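Long-range contact in intron-associated endonuclease 1 (Enterobacteria phage T4, PDB 1MK0), which probably cleaves DNA through its GIY-YIG catalytic domain, as a homing endonuclease encoded within a phage intron: residues I5-V18 against W78-N90. The protein carries 1 engineered substitution. Sequence-based numbering, arbitrary orientation.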
ATOM      1  N   ILE A   5       4.875  -7.238   3.776  1.00  8.75           N
ATOM      2  CA  ILE A   5       4.205  -5.959   3.946  1.00  8.31           C
ATOM      3  C   ILE A   5       5.050  -4.874   3.300  1.00  7.22           C
ATOM      4  O   ILE A   5       6.279  -4.885   3.400  1.00  8.30           O
ATOM      5  CB  ILE A   5       4.032  -5.627   5.444  1.00  7.14           C
ATOM      6  CG1 ILE A   5       3.421  -6.824   6.181  1.00 10.49           C
ATOM      7  CG2 ILE A   5       3.167  -4.383   5.605  1.00  7.01           C
ATOM      8  CD1 ILE A   5       2.074  -7.264   5.645  1.00  9.20           C
ATOM      9  N   TYR A   6       4.391  -3.928   2.641  1.00  7.83           N
ATOM     10  CA  TYR A   6       5.102  -2.850   1.972  1.00  7.97           C
ATOM     11  C   TYR A   6       4.429  -1.508   2.209  1.00  8.34           C
ATOM     12  O   TYR A   6       3.323  -1.436   2.742  1.00  7.98           O
ATOM     13  CB  TYR A   6       5.141  -3.126   0.466  1.00  8.86           C
ATOM     14  CG  TYR A   6       3.764  -3.146  -0.163  1.00  8.55           C
ATOM     15  CD1 TYR A   6       3.116  -1.957  -0.510  1.00  7.99           C
ATOM     16  CD2 TYR A   6       3.083  -4.345  -0.352  1.00  8.48           C
ATOM     17  CE1 TYR A   6       1.826  -1.965  -1.024  1.00  8.76           C
ATOM     18  CE2 TYR A   6       1.792  -4.365  -0.863  1.00  8.97           C
ATOM     19  CZ  TYR A   6       1.169  -3.172  -1.195  1.00  7.51           C
ATOM     20  OH  TYR A   6      -0.110  -3.190  -1.677  1.00  9.59           O
ATOM     21  N   GLN A   7       5.113  -0.443   1.811  1.00  8.52           N
ATOM     22  CA  GLN A   7       4.554   0.894   1.916  1.00  9.91           C
ATOM     23  C   GLN A   7       4.764   1.589   0.576  1.00  9.71           C
ATOM     24  O   GLN A   7       5.745   1.328  -0.126  1.00 10.00           O
ATOM     25  CB  GLN A   7       5.238   1.708   3.026  1.00 10.54           C
ATOM     26  CG  GLN A   7       6.711   2.018   2.774  1.00 10.24           C
ATOM     27  CD  GLN A   7       7.312   2.956   3.812  1.00 13.41           C
ATOM     28  OE1 GLN A   7       8.516   3.218   3.804  1.00 20.06           O
ATOM     29  NE2 GLN A   7       6.477   3.470   4.704  1.00  9.94           N
ATOM     30  N   ILE A   8       3.808   2.435   0.207  1.00 10.07           N
ATOM     31  CA  ILE A   8       3.892   3.229  -1.013  1.00  9.46           C
ATOM     32  C   ILE A   8       3.859   4.638  -0.446  1.00  8.75           C
ATOM     33  O   ILE A   8       2.850   5.061   0.115  1.00 10.77           O
ATOM     34  CB  ILE A   8       2.681   3.002  -1.945  1.00  8.97           C
ATOM     35  CG1 ILE A   8       2.675   1.550  -2.434  1.00 10.54           C
ATOM     36  CG2 ILE A   8       2.752   3.964  -3.135  1.00 10.59           C
ATOM     37  CD1 ILE A   8       1.520   1.205  -3.354  1.00 14.50           C
ATOM     38  N   LYS A   9       4.972   5.355  -0.564  1.00  9.31           N
ATOM     39  CA  LYS A   9       5.072   6.694   0.003  1.00 11.00           C
ATOM     40  C   LYS A   9       5.110   7.835  -1.005  1.00 10.52           C
ATOM     41  O   LYS A   9       5.862   7.804  -1.979  1.00 11.66           O
ATOM     42  CB  LYS A   9       6.311   6.764   0.907  1.00 13.46           C
ATOM     43  CG  LYS A   9       6.534   8.114   1.574  1.00 16.86           C
ATOM     44  CD  LYS A   9       7.621   8.040   2.647  1.00 22.02           C
ATOM     45  CE  LYS A   9       8.965   7.621   2.073  1.00 24.36           C
ATOM     46  NZ  LYS A   9      10.043   7.617   3.106  1.00 27.70           N
ATOM     47  N   ASN A  10       4.282   8.843  -0.759  1.00  9.93           N
ATOM     48  CA  ASN A  10       4.226  10.016  -1.619  1.00 10.31           C
ATOM     49  C   ASN A  10       5.467  10.841  -1.270  1.00 12.78           C
ATOM     50  O   ASN A  10       5.631  11.260  -0.125  1.00 12.31           O
ATOM     51  CB  ASN A  10       2.955  10.809  -1.318  1.00 11.80           C
ATOM     52  CG  ASN A  10       2.758  11.978  -2.259  1.00 13.54           C
ATOM     53  OD1 ASN A  10       3.698  12.710  -2.561  1.00 16.47           O
ATOM     54  ND2 ASN A  10       1.530  12.164  -2.720  1.00 14.57           N
ATOM     55  N   THR A  11       6.340  11.064  -2.247  1.00 13.57           N
ATOM     56  CA  THR A  11       7.569  11.816  -1.998  1.00 14.91           C
ATOM     57  C   THR A  11       7.356  13.313  -1.791  1.00 16.27           C
ATOM     58  O   THR A  11       8.290  14.030  -1.420  1.00 17.91           O
ATOM     59  CB  THR A  11       8.591  11.615  -3.141  1.00 14.54           C
ATOM     60  OG1 THR A  11       8.048  12.108  -4.372  1.00 16.10           O
ATOM     61  CG2 THR A  11       8.924  10.140  -3.296  1.00 15.26           C
ATOM     62  N   LEU A  12       6.134  13.783  -2.015  1.00 16.90           N
ATOM     63  CA  LEU A  12       5.825  15.199  -1.851  1.00 17.27           C
ATOM     64  C   LEU A  12       5.375  15.555  -0.436  1.00 18.48           C
ATOM     65  O   LEU A  12       5.605  16.674   0.027  1.00 19.40           O
ATOM     66  CB  LEU A  12       4.735  15.621  -2.845  1.00 18.78           C
ATOM     67  CG  LEU A  12       4.991  15.375  -4.334  1.00 19.83           C
ATOM     68  CD1 LEU A  12       3.813  15.901  -5.142  1.00 21.10           C
ATOM     69  CD2 LEU A  12       6.281  16.063  -4.765  1.00 22.55           C
ATOM     70  N   ASN A  13       4.741  14.609   0.255  1.00 15.96           N
ATOM     71  CA  ASN A  13       4.242  14.863   1.606  1.00 15.71           C
ATOM     72  C   ASN A  13       4.521  13.752   2.620  1.00 15.40           C
ATOM     73  O   ASN A  13       4.098  13.840   3.769  1.00 16.13           O
ATOM     74  CB  ASN A  13       2.738  15.117   1.555  1.00 17.63           C
ATOM     75  CG  ASN A  13       1.994  14.012   0.840  1.00 18.53           C
ATOM     76  OD1 ASN A  13       2.316  12.835   0.999  1.00 18.00           O
ATOM     77  ND2 ASN A  13       0.994  14.382   0.052  1.00 21.71           N
ATOM     78  N   ASN A  14       5.218  12.709   2.188  1.00 15.11           N
ATOM     79  CA  ASN A  14       5.565  11.587   3.056  1.00 16.26           C
ATOM     80  C   ASN A  14       4.400  10.728   3.552  1.00 15.84           C
ATOM     81  O   ASN A  14       4.585   9.895   4.443  1.00 15.88           O
ATOM     82  CB  ASN A  14       6.375  12.083   4.256  1.00 18.66           C
ATOM     83  CG  ASN A  14       7.696  12.691   3.847  1.00 22.25           C
ATOM     84  OD1 ASN A  14       8.491  12.060   3.152  1.00 23.47           O
ATOM     85  ND2 ASN A  14       7.939  13.924   4.274  1.00 24.75           N
ATOM     86  N   LYS A  15       3.208  10.926   2.995  1.00 14.58           N
ATOM     87  CA  LYS A  15       2.059  10.113   3.391  1.00 13.50           C
ATOM     88  C   LYS A  15       2.254   8.732   2.770  1.00 11.32           C
ATOM     89  O   LYS A  15       2.812   8.614   1.681  1.00 10.85           O
ATOM     90  CB  LYS A  15       0.753  10.731   2.885  1.00 13.23           C
ATOM     91  CG  LYS A  15       0.352  12.008   3.604  1.00 17.12           C
ATOM     92  CD  LYS A  15      -0.946  12.562   3.038  1.00 19.79           C
ATOM     93  CE  LYS A  15      -1.355  13.850   3.738  1.00 24.26           C
ATOM     94  NZ  LYS A  15      -1.606  13.640   5.190  1.00 27.65           N
ATOM     95  N   VAL A  16       1.799   7.688   3.452  1.00 10.60           N
ATOM     96  CA  VAL A  16       1.977   6.340   2.923  1.00  9.77           C
ATOM     97  C   VAL A  16       0.724   5.480   2.849  1.00  8.76           C
ATOM     98  O   VAL A  16      -0.288   5.745   3.496  1.00  9.54           O
ATOM     99  CB  VAL A  16       3.014   5.532   3.745  1.00 11.64           C
ATOM    100  CG1 VAL A  16       4.302   6.323   3.903  1.00 14.62           C
ATOM    101  CG2 VAL A  16       2.428   5.162   5.100  1.00 11.25           C
ATOM    102  N   TYR A  17       0.832   4.435   2.038  1.00  8.72           N
ATOM    103  CA  TYR A  17      -0.212   3.442   1.852  1.00  7.00           C
ATOM    104  C   TYR A  17       0.483   2.147   2.261  1.00  8.90           C
ATOM    105  O   TYR A  17       1.550   1.828   1.736  1.00  9.77           O
ATOM    106  CB  TYR A  17      -0.612   3.352   0.379  1.00  8.61           C
ATOM    107  CG  TYR A  17      -1.617   2.263   0.075  1.00  7.95           C
ATOM    108  CD1 TYR A  17      -2.985   2.502   0.183  1.00  9.14           C
ATOM    109  CD2 TYR A  17      -1.199   0.990  -0.325  1.00  7.85           C
ATOM    110  CE1 TYR A  17      -3.918   1.503  -0.103  1.00 10.55           C
ATOM    111  CE2 TYR A  17      -2.128  -0.021  -0.612  1.00 10.46           C
ATOM    112  CZ  TYR A  17      -3.484   0.248  -0.499  1.00  9.19           C
ATOM    113  OH  TYR A  17      -4.417  -0.724  -0.797  1.00 11.58           O
ATOM    114  N   VAL A  18      -0.099   1.421   3.207  1.00  7.97           N
ATOM    115  CA  VAL A  18       0.473   0.158   3.660  1.00  7.87           C
ATOM    116  C   VAL A  18      -0.317  -0.995   3.055  1.00  8.34           C
ATOM    117  O   VAL A  18      -1.541  -0.987   3.062  1.00  8.70           O
ATOM    118  CB  VAL A  18       0.426   0.040   5.201  1.00  6.79           C
ATOM    119  CG1 VAL A  18       0.858  -1.363   5.629  1.00  8.10           C
ATOM    120  CG2 VAL A  18       1.335   1.090   5.834  1.00  8.86           C
ATOM    121  N   TRP A  78       1.532  -2.245  10.965  1.00 10.93           N
ATOM    122  CA  TRP A  78       2.133  -1.140  10.230  1.00  9.91           C
ATOM    123  C   TRP A  78       1.171  -0.010   9.900  1.00 10.77           C
ATOM    124  O   TRP A  78       1.576   1.151   9.875  1.00  9.22           O
ATOM    125  CB  TRP A  78       2.815  -1.660   8.963  1.00  9.09           C
ATOM    126  CG  TRP A  78       4.098  -2.364   9.291  1.00 10.60           C
ATOM    127  CD1 TRP A  78       4.374  -3.694   9.148  1.00 10.08           C
ATOM    128  CD2 TRP A  78       5.257  -1.774   9.886  1.00 11.14           C
ATOM    129  NE1 TRP A  78       5.637  -3.969   9.622  1.00 10.45           N
ATOM    130  CE2 TRP A  78       6.200  -2.806  10.082  1.00 11.91           C
ATOM    131  CE3 TRP A  78       5.590  -0.469  10.275  1.00 12.60           C
ATOM    132  CZ2 TRP A  78       7.455  -2.576  10.653  1.00 11.17           C
ATOM    133  CZ3 TRP A  78       6.836  -0.240  10.844  1.00 13.71           C
ATOM    134  CH2 TRP A  78       7.754  -1.289  11.027  1.00 12.89           C
ATOM    135  N   ILE A  79      -0.093  -0.336   9.648  1.00  9.72           N
ATOM    136  CA  ILE A  79      -1.083   0.697   9.353  1.00  9.65           C
ATOM    137  C   ILE A  79      -1.212   1.610  10.569  1.00 11.98           C
ATOM    138  O   ILE A  79      -1.280   2.829  10.442  1.00 11.91           O
ATOM    139  CB  ILE A  79      -2.464   0.083   9.036  1.00  7.92           C
ATOM    140  CG1 ILE A  79      -2.439  -0.562   7.651  1.00  8.34           C
ATOM    141  CG2 ILE A  79      -3.549   1.157   9.097  1.00  9.20           C
ATOM    142  CD1 ILE A  79      -3.701  -1.334   7.320  1.00  9.08           C
ATOM    143  N   LYS A  80      -1.233   1.009  11.754  1.00 12.32           N
ATOM    144  CA  LYS A  80      -1.351   1.776  12.985  1.00 13.38           C
ATOM    145  C   LYS A  80      -0.031   2.467  13.318  1.00 13.72           C
ATOM    146  O   LYS A  80      -0.008   3.639  13.695  1.00 13.16           O
ATOM    147  CB  LYS A  80      -1.765   0.853  14.132  1.00 16.12           C
ATOM    148  CG  LYS A  80      -2.056   1.573  15.439  1.00 19.80           C
ATOM    149  CD  LYS A  80      -2.634   0.616  16.466  1.00 22.59           C
ATOM    150  CE  LYS A  80      -3.019   1.343  17.743  1.00 24.08           C
ATOM    151  NZ  LYS A  80      -3.662   0.418  18.718  1.00 26.77           N
ATOM    152  N   GLU A  81       1.069   1.739  13.170  1.00 13.10           N
ATOM    153  CA  GLU A  81       2.391   2.276  13.469  1.00 14.40           C
ATOM    154  C   GLU A  81       2.694   3.520  12.642  1.00 13.62           C
ATOM    155  O   GLU A  81       3.244   4.501  13.153  1.00 14.94           O
ATOM    156  CB  GLU A  81       3.456   1.210  13.201  1.00 15.50           C
ATOM    157  CG  GLU A  81       4.866   1.608  13.606  1.00 16.73           C
ATOM    158  CD  GLU A  81       5.057   1.676  15.112  1.00 18.63           C
ATOM    159  OE1 GLU A  81       6.161   2.062  15.549  1.00 20.16           O
ATOM    160  OE2 GLU A  81       4.112   1.342  15.861  1.00 20.01           O
ATOM    161  N   LEU A  82       2.325   3.479  11.365  1.00 13.66           N
ATOM    162  CA  LEU A  82       2.572   4.590  10.459  1.00 12.53           C
ATOM    163  C   LEU A  82       1.374   5.525  10.329  1.00 11.97           C
ATOM    164  O   LEU A  82       1.395   6.460   9.527  1.00 13.98           O
ATOM    165  CB  LEU A  82       2.982   4.056   9.082  1.00 10.58           C
ATOM    166  CG  LEU A  82       4.176   3.094   9.094  1.00 10.42           C
ATOM    167  CD1 LEU A  82       4.528   2.698   7.667  1.00 11.62           C
ATOM    168  CD2 LEU A  82       5.371   3.755   9.768  1.00 12.88           C
ATOM    169  N   ASN A  83       0.336   5.265  11.121  1.00 12.20           N
ATOM    170  CA  ASN A  83      -0.872   6.095  11.124  1.00 12.90           C
ATOM    171  C   ASN A  83      -1.333   6.350   9.690  1.00 12.75           C
ATOM    172  O   ASN A  83      -1.691   7.473   9.329  1.00 10.55           O
ATOM    173  CB  ASN A  83      -0.553   7.420  11.830  1.00 15.87           C
ATOM    174  CG  ASN A  83      -1.789   8.234  12.136  1.00 20.06           C
ATOM    175  OD1 ASN A  83      -2.782   7.709  12.638  1.00 20.26           O
ATOM    176  ND2 ASN A  83      -1.728   9.532  11.854  1.00 23.81           N
ATOM    177  N   SER A  84      -1.348   5.290   8.885  1.00 10.94           N
ATOM    178  CA  SER A  84      -1.703   5.401   7.474  1.00 10.69           C
ATOM    179  C   SER A  84      -3.181   5.542   7.116  1.00 10.22           C
ATOM    180  O   SER A  84      -3.526   5.596   5.938  1.00 11.78           O
ATOM    181  CB  SER A  84      -1.090   4.231   6.693  1.00 10.20           C
ATOM    182  OG  SER A  84      -1.710   3.000   7.024  1.00  9.68           O
ATOM    183  N   LYS A  85      -4.054   5.596   8.116  1.00 10.87           N
ATOM    184  CA  LYS A  85      -5.475   5.786   7.842  1.00 10.96           C
ATOM    185  C   LYS A  85      -5.758   7.275   8.028  1.00 12.55           C
ATOM    186  O   LYS A  85      -6.184   7.965   7.103  1.00 11.75           O
ATOM    187  CB  LYS A  85      -6.322   4.939   8.796  1.00 12.11           C
ATOM    188  CG  LYS A  85      -6.172   3.443   8.548  1.00 13.89           C
ATOM    189  CD  LYS A  85      -6.573   2.602   9.749  1.00 21.61           C
ATOM    190  CE  LYS A  85      -8.045   2.703  10.061  1.00 22.56           C
ATOM    191  NZ  LYS A  85      -8.415   1.757  11.149  1.00 24.75           N
ATOM    192  N   ILE A  86      -5.487   7.777   9.226  1.00 12.92           N
ATOM    193  CA  ILE A  86      -5.700   9.186   9.524  1.00 12.87           C
ATOM    194  C   ILE A  86      -4.766  10.081   8.707  1.00 14.31           C
ATOM    195  O   ILE A  86      -5.192  11.106   8.170  1.00 15.28           O
ATOM    196  CB  ILE A  86      -5.471   9.461  11.027  1.00 12.21           C
ATOM    197  CG1 ILE A  86      -6.544   8.744  11.844  1.00 14.81           C
ATOM    198  CG2 ILE A  86      -5.474  10.961  11.302  1.00 13.34           C
ATOM    199  CD1 ILE A  86      -6.314   8.812  13.344  1.00 15.38           C
ATOM    200  N   ASN A  87      -3.501   9.685   8.606  1.00 13.77           N
ATOM    201  CA  ASN A  87      -2.503  10.468   7.883  1.00 14.87           C
ATOM    202  C   ASN A  87      -1.906   9.737   6.685  1.00 14.29           C
ATOM    203  O   ASN A  87      -0.765   9.992   6.299  1.00 16.88           O
ATOM    204  CB  ASN A  87      -1.382  10.880   8.848  1.00 17.33           C
ATOM    205  CG  ASN A  87      -0.344  11.774   8.194  1.00 20.90           C
ATOM    206  OD1 ASN A  87      -0.679  12.806   7.612  1.00 22.81           O
ATOM    207  ND2 ASN A  87       0.923  11.384   8.292  1.00 23.44           N
ATOM    208  N   GLY A  88      -2.677   8.837   6.091  1.00 10.57           N
ATOM    209  CA  GLY A  88      -2.174   8.096   4.951  1.00 10.28           C
ATOM    210  C   GLY A  88      -3.235   7.797   3.916  1.00  9.35           C
ATOM    211  O   GLY A  88      -4.293   8.429   3.894  1.00 10.89           O
ATOM    212  N   TYR A  89      -2.965   6.807   3.070  1.00  8.24           N
ATOM    213  CA  TYR A  89      -3.893   6.456   2.007  1.00  8.54           C
ATOM    214  C   TYR A  89      -4.759   5.224   2.246  1.00  9.19           C
ATOM    215  O   TYR A  89      -5.580   4.884   1.401  1.00  8.58           O
ATOM    216  CB  TYR A  89      -3.124   6.299   0.694  1.00  9.03           C
ATOM    217  CG  TYR A  89      -2.396   7.558   0.287  1.00  9.08           C
ATOM    218  CD1 TYR A  89      -1.006   7.629   0.333  1.00  9.91           C
ATOM    219  CD2 TYR A  89      -3.102   8.694  -0.112  1.00  9.14           C
ATOM    220  CE1 TYR A  89      -0.336   8.798  -0.006  1.00 10.94           C
ATOM    221  CE2 TYR A  89      -2.439   9.869  -0.454  1.00 10.61           C
ATOM    222  CZ  TYR A  89      -1.058   9.912  -0.396  1.00 12.37           C
ATOM    223  OH  TYR A  89      -0.395  11.072  -0.725  1.00 12.38           O
ATOM    224  N   ASN A  90      -4.584   4.549   3.379  1.00  8.35           N
ATOM    225  CA  ASN A  90      -5.407   3.376   3.661  1.00  7.98           C
ATOM    226  C   ASN A  90      -6.796   3.828   4.089  1.00  9.07           C
ATOM    227  O   ASN A  90      -6.929   4.763   4.877  1.00 10.14           O
ATOM    228  CB  ASN A  90      -4.781   2.524   4.765  1.00  9.40           C
ATOM    229  CG  ASN A  90      -3.532   1.814   4.302  1.00  7.98           C
ATOM    230  OD1 ASN A  90      -2.424   2.339   4.418  1.00  9.47           O
ATOM    231  ND2 ASN A  90      -3.704   0.617   3.755  1.00 10.29           N
TER
HETATM  232  O   HOH W   1      -1.889  13.361  -0.843  1.00 19.65           O
HETATM  233  O   HOH W   2       2.950  12.936   5.996  1.00 33.77           O
HETATM  234  O   HOH W   3       1.057   8.203   6.214  1.00 18.85           O
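Tyr89, Val18 and Lys15 bury the most surface where the loop following helix 68-81 runs past the edge strand 16-21, a worked example of a single side-chain amide pairing with an edge strand as a neighbouring strand's backbone would. With CG anti to its carbonyl carbon (chi1 -60°), Tyr89 extends along the hairpin, and Lys15 CB meets ring atom CE1 of Tyr89 at 3.6 Å. The Tyr89 hydroxyl lies at the turn, where Asn10 ND2 donates to Tyr89 OH at 3.0 Å along a bent path and a water is hydrogen-bonded to the same OH. The backbone follows: Tyr89 N donates to Val16 O at 2.9 Å. Asn90 then reads both polar backbone atoms of Val18. Val18 N points almost straight (178°) at a lone pair of Asn90 OD1, 2.8 Å away, while Asn90 ND2 returns an in-plane bond to Val18 O; this pair sets the amide's rotation, and Ser84 OG is a further hold on OD1. Beside it, Val18 CG1 packs on Trp78 CB and Ile79 CG1, and CG2 on Leu82 CD1. At the outer margin Lys15 bends at its last torsion (chi4 -62°) to bring NZ 2.7 Å from Asn87 OD1. Lys44 binds the carbonyls of Gly88 and Asn90, so helix 43-52 also holds the loop. The chemistry implies that along Val16-Val18 one loop N-H, the Asn90 amide and a water bridging Val16 N to Asn87 O meet the strand edge, with apolar packing alongside.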